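Local coordinates for protein mRNA export factor MEX67 (PDB 1Q40) that probably helps carry messenger RNA out of the nucleus as an export receptor and contains an NTF2-like middle domain, at residues G66-L74 with R175-F183; Y101-H112 with S141-G152. All blocks are in the same frame, centred on the assembly; numbering follows the deposited sequence.

Contact 1. Residues G66-L74 with R175-F183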
# COMPACT_ATOMS: atom_id res chain seq x y z
N GLY B 66 11.04 14.27 -18.31
CA GLY B 66 9.63 14.49 -18.06
C GLY B 66 9.03 13.46 -17.13
O GLY B 66 9.74 12.61 -16.59
N SER B 67 7.71 13.53 -16.95
CA SER B 67 6.98 12.59 -16.10
C SER B 67 7.01 11.17 -16.65
O SER B 67 7.25 10.95 -17.84
CB SER B 67 5.52 13.04 -15.94
OG SER B 67 5.43 14.43 -15.69
N THR B 68 6.77 10.20 -15.78
CA THR B 68 6.72 8.79 -16.14
C THR B 68 5.56 8.53 -17.09
O THR B 68 4.44 8.96 -16.83
CB THR B 68 6.51 7.93 -14.87
OG1 THR B 68 7.55 8.19 -13.92
CG2 THR B 68 6.64 6.45 -15.18
N ASP B 69 5.83 7.80 -18.17
CA ASP B 69 4.79 7.33 -19.07
C ASP B 69 4.26 5.97 -18.59
O ASP B 69 4.96 4.95 -18.66
CB ASP B 69 5.33 7.24 -20.50
CG ASP B 69 4.23 7.07 -21.54
OD1 ASP B 69 4.24 7.79 -22.58
OD2 ASP B 69 3.31 6.24 -21.40
N PHE B 70 3.02 5.95 -18.11
CA PHE B 70 2.38 4.72 -17.63
C PHE B 70 1.49 4.03 -18.69
O PHE B 70 0.62 3.23 -18.32
CB PHE B 70 1.53 5.03 -16.39
CG PHE B 70 2.32 5.42 -15.18
CD1 PHE B 70 2.44 6.75 -14.80
CD2 PHE B 70 2.93 4.45 -14.40
CE1 PHE B 70 3.17 7.10 -13.66
CE2 PHE B 70 3.66 4.78 -13.27
CZ PHE B 70 3.78 6.12 -12.89
N GLY B 71 1.71 4.33 -19.97
CA GLY B 71 0.92 3.80 -21.08
C GLY B 71 0.58 2.32 -21.13
O GLY B 71 -0.52 1.96 -21.51
N TYR B 72 1.51 1.45 -20.74
CA TYR B 72 1.24 -0.00 -20.73
C TYR B 72 0.33 -0.46 -19.58
O TYR B 72 -0.26 -1.54 -19.64
CB TYR B 72 2.55 -0.80 -20.68
CG TYR B 72 3.24 -0.94 -22.02
CD1 TYR B 72 4.59 -0.60 -22.17
CD2 TYR B 72 2.56 -1.41 -23.14
CE1 TYR B 72 5.23 -0.73 -23.41
CE2 TYR B 72 3.18 -1.53 -24.37
CZ TYR B 72 4.51 -1.20 -24.50
OH TYR B 72 5.11 -1.34 -25.73
N TYR B 73 0.22 0.36 -18.54
CA TYR B 73 -0.44 0.02 -17.29
C TYR B 73 -1.84 0.63 -17.10
O TYR B 73 -2.66 0.09 -16.34
CB TYR B 73 0.42 0.53 -16.15
CG TYR B 73 1.79 -0.09 -16.07
CD1 TYR B 73 2.00 -1.24 -15.34
CD2 TYR B 73 2.87 0.48 -16.73
CE1 TYR B 73 3.25 -1.83 -15.26
CE2 TYR B 73 4.16 -0.10 -16.65
CZ TYR B 73 4.34 -1.25 -15.90
OH TYR B 73 5.57 -1.86 -15.79
N LEU B 74 -2.11 1.74 -17.77
CA LEU B 74 -3.28 2.55 -17.45
C LEU B 74 -4.61 1.89 -17.73
O LEU B 74 -5.55 2.04 -16.96
CB LEU B 74 -3.23 3.90 -18.18
CG LEU B 74 -2.18 4.89 -17.72
CD1 LEU B 74 -2.17 6.06 -18.68
CD2 LEU B 74 -2.46 5.35 -16.32
N ARG B 175 5.07 4.19 -30.23
CA ARG B 175 5.88 3.39 -29.30
C ARG B 175 5.89 3.95 -27.87
O ARG B 175 6.31 5.09 -27.65
CB ARG B 175 7.31 3.30 -29.82
CG ARG B 175 8.02 1.98 -29.54
CD ARG B 175 9.35 1.86 -30.27
NE ARG B 175 10.28 2.91 -29.84
CZ ARG B 175 11.01 3.70 -30.65
NH1 ARG B 175 10.93 3.61 -31.98
NH2 ARG B 175 11.82 4.61 -30.11
N ILE B 176 5.46 3.15 -26.90
CA ILE B 176 5.50 3.52 -25.48
C ILE B 176 6.90 3.23 -24.94
O ILE B 176 7.43 2.15 -25.14
CB ILE B 176 4.45 2.72 -24.67
CG1 ILE B 176 3.04 3.02 -25.19
CG2 ILE B 176 4.55 3.06 -23.19
CD1 ILE B 176 2.01 2.03 -24.77
N PRO B 177 7.51 4.19 -24.24
CA PRO B 177 8.86 3.98 -23.71
C PRO B 177 8.87 3.00 -22.53
O PRO B 177 7.91 2.91 -21.77
CB PRO B 177 9.32 5.38 -23.30
CG PRO B 177 8.06 6.14 -23.04
CD PRO B 177 7.00 5.53 -23.90
N LEU B 178 9.96 2.25 -22.43
CA LEU B 178 10.21 1.40 -21.28
C LEU B 178 11.04 2.23 -20.31
O LEU B 178 11.89 3.00 -20.73
CB LEU B 178 10.95 0.12 -21.69
CG LEU B 178 10.28 -0.76 -22.75
CD1 LEU B 178 11.26 -1.80 -23.25
CD2 LEU B 178 9.02 -1.43 -22.23
N SER B 179 10.77 2.07 -19.02
CA SER B 179 11.50 2.77 -17.96
C SER B 179 11.39 2.02 -16.64
O SER B 179 10.53 1.15 -16.46
CB SER B 179 10.95 4.20 -17.78
OG SER B 179 9.72 4.20 -17.04
N LYS B 180 12.25 2.39 -15.70
CA LYS B 180 12.20 1.88 -14.35
C LYS B 180 10.89 2.32 -13.71
O LYS B 180 10.36 3.37 -14.04
CB LYS B 180 13.36 2.41 -13.50
CG LYS B 180 14.72 1.95 -13.97
CD LYS B 180 15.82 2.55 -13.11
CE LYS B 180 16.29 1.59 -12.03
NZ LYS B 180 17.73 1.24 -12.19
N LYS B 181 10.36 1.47 -12.83
CA LYS B 181 9.22 1.84 -11.98
C LYS B 181 9.52 1.42 -10.54
O LYS B 181 10.29 0.51 -10.30
CB LYS B 181 7.94 1.15 -12.45
CG LYS B 181 7.59 1.35 -13.93
CD LYS B 181 7.04 2.73 -14.22
CE LYS B 181 6.39 2.79 -15.60
NZ LYS B 181 7.34 2.39 -16.68
N SER B 182 8.91 2.09 -9.57
CA SER B 182 8.89 1.58 -8.21
C SER B 182 7.55 0.89 -8.00
O SER B 182 6.62 1.06 -8.80
CB SER B 182 9.12 2.68 -7.18
OG SER B 182 10.49 3.05 -7.18
N PHE B 183 7.47 0.06 -6.96
CA PHE B 183 6.28 -0.74 -6.73
C PHE B 183 6.20 -1.29 -5.32
O PHE B 183 7.19 -1.34 -4.57
CB PHE B 183 6.27 -1.93 -7.70
CG PHE B 183 7.18 -3.05 -7.28
CD1 PHE B 183 6.70 -4.11 -6.51
CD2 PHE B 183 8.53 -3.02 -7.62
CE1 PHE B 183 7.55 -5.13 -6.09
CE2 PHE B 183 9.39 -4.05 -7.21
CZ PHE B 183 8.91 -5.10 -6.45
O HOH W 1 9.46 6.47 -13.15
O HOH W 2 7.48 4.20 -19.31
O HOH W 3 7.54 -0.39 -25.96
O HOH W 4 4.59 0.29 -27.97
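In this NTF2-like domain, the turn carrying Gly-71 lies against the irregular run at Ile-176 that leads into strand 181-190, with CA atoms of these two residues 6.4 Å apart. Side-chain packing and bridging waters join the two backbones. Ile-176 lies over one face of the Tyr-72 ring in a CH-pi contact: its CD1 sits 3.9 Å from the centroid of Tyr-72, 17° off the normal, while CB and CG2 cover the CE1-CD1 side. Water links the phenol to the same residue, since Tyr-72 OH shares one molecule with Ile-176 O and another with Ile-176 N. Asp-69 crosses Pro-177 at about a right angle, its CB against Pro-177 CG and its OD1 against Pro-177 CD, and its carboxylate closes an Asx turn, Gly-71 N donating to Asp-69 OD2 over 2.9 Å. The Lys-181 side chain reaches toward the 66-74 loop. Bends at chi2 (-75°) and chi4 (-57°) bring its CE within 3.7 Å of Thr-68 CG2 and close to the rings of Phe-70 and Tyr-73, which it approaches at a slant. Its ammonium group pairs with Glu-144, donates to Ser-179 OG at 3.0 Å, and hydrogen-bonds a water 3.2 Å from Lys-181 NZ.

Contact 2. Residues Y101-H112 with S141-G152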
# COMPACT_ATOMS: atom_id res chain seq x y z
N TYR B 101 -3.32 -15.13 -15.57
CA TYR B 101 -2.25 -15.31 -16.54
C TYR B 101 -2.36 -14.26 -17.66
O TYR B 101 -1.37 -13.66 -18.05
CB TYR B 101 -2.26 -16.72 -17.14
CG TYR B 101 -1.16 -16.91 -18.17
CD1 TYR B 101 0.17 -16.69 -17.83
CD2 TYR B 101 -1.46 -17.28 -19.47
CE1 TYR B 101 1.18 -16.84 -18.77
CE2 TYR B 101 -0.45 -17.45 -20.42
CZ TYR B 101 0.86 -17.23 -20.06
OH TYR B 101 1.86 -17.39 -20.99
N LYS B 102 -3.57 -14.00 -18.14
CA LYS B 102 -3.78 -12.96 -19.15
C LYS B 102 -3.37 -11.56 -18.65
O LYS B 102 -2.77 -10.79 -19.38
CB LYS B 102 -5.23 -12.98 -19.66
CG LYS B 102 -5.54 -14.18 -20.54
CD LYS B 102 -7.00 -14.22 -21.03
CE LYS B 102 -7.32 -15.60 -21.61
NZ LYS B 102 -8.68 -15.74 -22.24
N SER B 103 -3.64 -11.24 -17.38
CA SER B 103 -3.18 -9.97 -16.81
C SER B 103 -1.65 -9.91 -16.78
O SER B 103 -1.07 -8.88 -17.10
CB SER B 103 -3.71 -9.76 -15.39
OG SER B 103 -5.10 -9.64 -15.39
N PHE B 104 -1.02 -11.02 -16.39
CA PHE B 104 0.43 -11.10 -16.31
C PHE B 104 1.09 -10.88 -17.68
O PHE B 104 2.15 -10.28 -17.76
CB PHE B 104 0.89 -12.45 -15.74
CG PHE B 104 0.62 -12.66 -14.25
CD1 PHE B 104 0.10 -11.65 -13.43
CD2 PHE B 104 0.88 -13.90 -13.67
CE1 PHE B 104 -0.14 -11.89 -12.06
CE2 PHE B 104 0.65 -14.14 -12.32
CZ PHE B 104 0.14 -13.12 -11.51
N GLN B 105 0.45 -11.38 -18.74
CA GLN B 105 0.98 -11.21 -20.10
C GLN B 105 0.96 -9.77 -20.59
O GLN B 105 1.69 -9.43 -21.51
CB GLN B 105 0.18 -12.05 -21.11
CG GLN B 105 0.31 -13.54 -20.95
CD GLN B 105 -0.48 -14.30 -22.01
OE1 GLN B 105 -1.71 -14.24 -22.03
NE2 GLN B 105 0.24 -15.00 -22.89
N GLN B 106 0.10 -8.94 -19.99
CA GLN B 106 -0.05 -7.54 -20.38
C GLN B 106 0.79 -6.55 -19.56
O GLN B 106 0.69 -5.34 -19.74
CB GLN B 106 -1.52 -7.13 -20.28
CG GLN B 106 -2.44 -7.91 -21.21
CD GLN B 106 -3.90 -7.61 -20.94
OE1 GLN B 106 -4.36 -6.50 -21.19
NE2 GLN B 106 -4.61 -8.58 -20.41
N LEU B 107 1.60 -7.07 -18.65
CA LEU B 107 2.53 -6.25 -17.90
C LEU B 107 3.92 -6.33 -18.57
O LEU B 107 4.35 -7.40 -18.99
CB LEU B 107 2.60 -6.72 -16.44
CG LEU B 107 1.31 -6.46 -15.62
CD1 LEU B 107 1.31 -7.24 -14.33
CD2 LEU B 107 1.14 -4.99 -15.34
N PRO B 108 4.60 -5.19 -18.72
CA PRO B 108 5.95 -5.20 -19.30
C PRO B 108 6.88 -6.23 -18.61
O PRO B 108 6.76 -6.50 -17.41
CB PRO B 108 6.44 -3.77 -19.09
CG PRO B 108 5.17 -2.94 -19.10
CD PRO B 108 4.14 -3.82 -18.43
N LYS B 109 7.76 -6.81 -19.41
CA LYS B 109 8.75 -7.77 -18.93
C LYS B 109 9.81 -7.04 -18.12
O LYS B 109 10.18 -5.92 -18.46
CB LYS B 109 9.37 -8.53 -20.11
CG LYS B 109 8.28 -9.24 -20.96
CD LYS B 109 8.85 -10.18 -21.99
CE LYS B 109 7.73 -10.90 -22.72
NZ LYS B 109 8.21 -11.55 -23.95
N THR B 110 10.29 -7.69 -17.07
CA THR B 110 11.06 -7.02 -16.02
C THR B 110 12.36 -7.73 -15.65
O THR B 110 12.57 -8.90 -15.95
CB THR B 110 10.21 -6.94 -14.73
OG1 THR B 110 9.68 -8.25 -14.43
CG2 THR B 110 8.98 -6.04 -14.93
N ARG B 111 13.20 -6.99 -14.94
CA ARG B 111 14.24 -7.58 -14.13
C ARG B 111 14.30 -6.87 -12.77
O ARG B 111 14.46 -5.66 -12.70
CB ARG B 111 15.59 -7.58 -14.85
CG ARG B 111 16.03 -6.26 -15.40
CD ARG B 111 17.17 -5.64 -14.62
NE ARG B 111 18.44 -6.31 -14.86
CZ ARG B 111 19.56 -6.04 -14.19
NH1 ARG B 111 19.57 -5.11 -13.24
NH2 ARG B 111 20.68 -6.71 -14.47
N HIS B 112 14.06 -7.65 -11.72
CA HIS B 112 14.20 -7.23 -10.34
C HIS B 112 15.57 -7.74 -9.88
O HIS B 112 15.82 -8.94 -9.90
CB HIS B 112 13.13 -7.87 -9.46
CG HIS B 112 11.72 -7.46 -9.80
ND1 HIS B 112 11.09 -7.84 -10.97
CD2 HIS B 112 10.83 -6.71 -9.12
CE1 HIS B 112 9.86 -7.35 -10.98
NE2 HIS B 112 9.68 -6.66 -9.87
N SER B 141 11.94 -1.59 -6.63
CA SER B 141 11.92 -1.11 -8.02
C SER B 141 12.32 -2.20 -9.02
O SER B 141 12.83 -3.25 -8.63
CB SER B 141 12.85 0.11 -8.17
OG SER B 141 14.19 -0.23 -7.82
N PHE B 142 12.03 -1.96 -10.29
CA PHE B 142 12.46 -2.86 -11.37
C PHE B 142 12.82 -2.09 -12.64
O PHE B 142 12.47 -0.92 -12.79
CB PHE B 142 11.40 -3.95 -11.66
CG PHE B 142 10.03 -3.42 -12.04
CD1 PHE B 142 9.78 -2.90 -13.31
CD2 PHE B 142 8.99 -3.46 -11.14
CE1 PHE B 142 8.51 -2.41 -13.66
CE2 PHE B 142 7.71 -2.97 -11.48
CZ PHE B 142 7.48 -2.46 -12.74
N ASP B 143 13.55 -2.76 -13.52
CA ASP B 143 13.79 -2.30 -14.88
C ASP B 143 12.78 -2.98 -15.79
O ASP B 143 12.43 -4.13 -15.58
CB ASP B 143 15.19 -2.67 -15.34
CG ASP B 143 16.25 -1.93 -14.59
OD1 ASP B 143 16.56 -0.79 -15.00
OD2 ASP B 143 16.83 -2.39 -13.58
N GLU B 144 12.32 -2.26 -16.80
CA GLU B 144 11.52 -2.87 -17.85
C GLU B 144 12.47 -3.20 -18.98
O GLU B 144 13.17 -2.32 -19.47
CB GLU B 144 10.43 -1.92 -18.32
CG GLU B 144 9.38 -1.66 -17.25
CD GLU B 144 8.38 -0.59 -17.64
OE1 GLU B 144 8.58 0.05 -18.69
OE2 GLU B 144 7.39 -0.38 -16.90
N VAL B 145 12.51 -4.47 -19.38
CA VAL B 145 13.45 -4.95 -20.40
C VAL B 145 12.80 -5.20 -21.77
O VAL B 145 13.49 -5.31 -22.78
CB VAL B 145 14.19 -6.22 -19.94
CG1 VAL B 145 15.03 -5.92 -18.70
CG2 VAL B 145 13.23 -7.37 -19.66
N ALA B 146 11.48 -5.30 -21.81
CA ALA B 146 10.76 -5.49 -23.05
C ALA B 146 9.28 -5.19 -22.90
O ALA B 146 8.74 -5.20 -21.78
CB ALA B 146 10.95 -6.94 -23.58
N GLN B 147 8.63 -4.89 -24.03
CA GLN B 147 7.19 -4.66 -24.09
C GLN B 147 6.49 -5.91 -23.56
O GLN B 147 7.08 -6.99 -23.57
CB GLN B 147 6.76 -4.37 -25.55
CG GLN B 147 6.87 -5.57 -26.50
CD GLN B 147 6.65 -5.23 -27.99
OE1 GLN B 147 7.02 -4.15 -28.46
NE2 GLN B 147 6.07 -6.17 -28.73
N PRO B 148 5.25 -5.79 -23.09
CA PRO B 148 4.50 -6.97 -22.68
C PRO B 148 4.24 -7.93 -23.85
O PRO B 148 4.22 -7.52 -25.01
CB PRO B 148 3.18 -6.40 -22.13
CG PRO B 148 3.10 -5.04 -22.65
CD PRO B 148 4.49 -4.55 -22.90
N GLU B 149 4.08 -9.20 -23.54
CA GLU B 149 3.72 -10.20 -24.55
C GLU B 149 2.46 -9.79 -25.30
O GLU B 149 2.40 -9.88 -26.53
CB GLU B 149 3.55 -11.57 -23.91
CG GLU B 149 3.04 -12.64 -24.88
CD GLU B 149 3.12 -14.04 -24.30
OE1 GLU B 149 3.34 -14.18 -23.08
OE2 GLU B 149 2.95 -15.00 -25.08
N VAL B 150 1.47 -9.30 -24.55
CA VAL B 150 0.17 -8.89 -25.06
C VAL B 150 -0.02 -7.40 -24.76
O VAL B 150 0.07 -6.98 -23.61
CB VAL B 150 -0.96 -9.69 -24.39
CG1 VAL B 150 -2.36 -9.22 -24.87
CG2 VAL B 150 -0.79 -11.18 -24.67
N ASP B 151 -0.29 -6.61 -25.79
CA ASP B 151 -0.41 -5.15 -25.63
C ASP B 151 -1.80 -4.81 -25.10
O ASP B 151 -2.77 -4.91 -25.83
CB ASP B 151 -0.17 -4.44 -26.96
CG ASP B 151 0.11 -2.94 -26.80
OD1 ASP B 151 -0.41 -2.30 -25.84
OD2 ASP B 151 0.85 -2.32 -27.60
N GLY B 152 -1.88 -4.43 -23.83
CA GLY B 152 -3.15 -4.05 -23.22
C GLY B 152 -3.32 -2.56 -23.01
O GLY B 152 -4.04 -2.15 -22.12
O HOH W 5 -0.16 -3.61 -21.54
O HOH W 6 4.61 -9.84 -20.64
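Strand 109-111 pairs antiparallel with the end of strand 134-146, a beta ladder of the curved NTF2-like sheet, and beyond it residues 105-108 and 147-150 keep the two chains together. A beta bulge interrupts the ladder: Lys-109 pairs with Ala-146, but Thr-110 already faces Glu-144, and Lys-109 O takes its bond from Val-145 N at 2.9 Å. Arg-111 and Asp-143 then form a hydrogen-bonded pair with two backbone bonds. Beyond the ladder Val-150 N donates nearly straight (167°) to Gln-105 O.

Phe-142 touches two neighbours with different parts of its side chain. Its CG lies between the backbone N and the carbonyl carbon (chi1 58°), an orientation that turns the ring toward Thr-110, whose CG2 stands over one face, 4.0 Å from the Phe-142 centroid. Phe-142 CB in turn sits over the centre of the His-112 ring, 3.7 Å from its centroid. Thr-110 OG1 and His-112 N both bond to the carboxylate of Asp-29, tying this strand to helix 14-29.

On the face of the sheet opposite Thr-110, Arg-111 runs beside Asp-143, its CG 3.5 Å from Val-145 CG1, but the ion pair is long. Pro-148 CB packs against the carbonyl oxygens of Gln-105 and Leu-107, and Pro-108 CG meets Pro-148 CD at 4.2 Å. A water bridges Leu-107 O and Glu-149 N. Farther out, Gln-105 NE2 makes a weak bond to Glu-149 OE1 at 3.2 Å, amide and carboxylate planes 82° apart.

The pair illustrates how two strands are held by backbone bonds, while an irregular loop beside the same sheet relies on side chains and water. Contact 2 is nested within the loop that contact 1 closes, and strands 134-146 and 181-190, one from each contact, are neighbours in the sheet. Contact 2 is the more extensive and lies nearer the centre of the chain; contact 1 sits farther out, mixing buried rings with exposed residues. Glu-144 joins them: the OE2 that forms a salt bridge with Lys-181 NZ, 2.8 Å away, probably also hydrogen-bonds with Tyr-73 OH at 2.6 Å, and the ion pair would be expected to stabilise the lysine and glutamate charges.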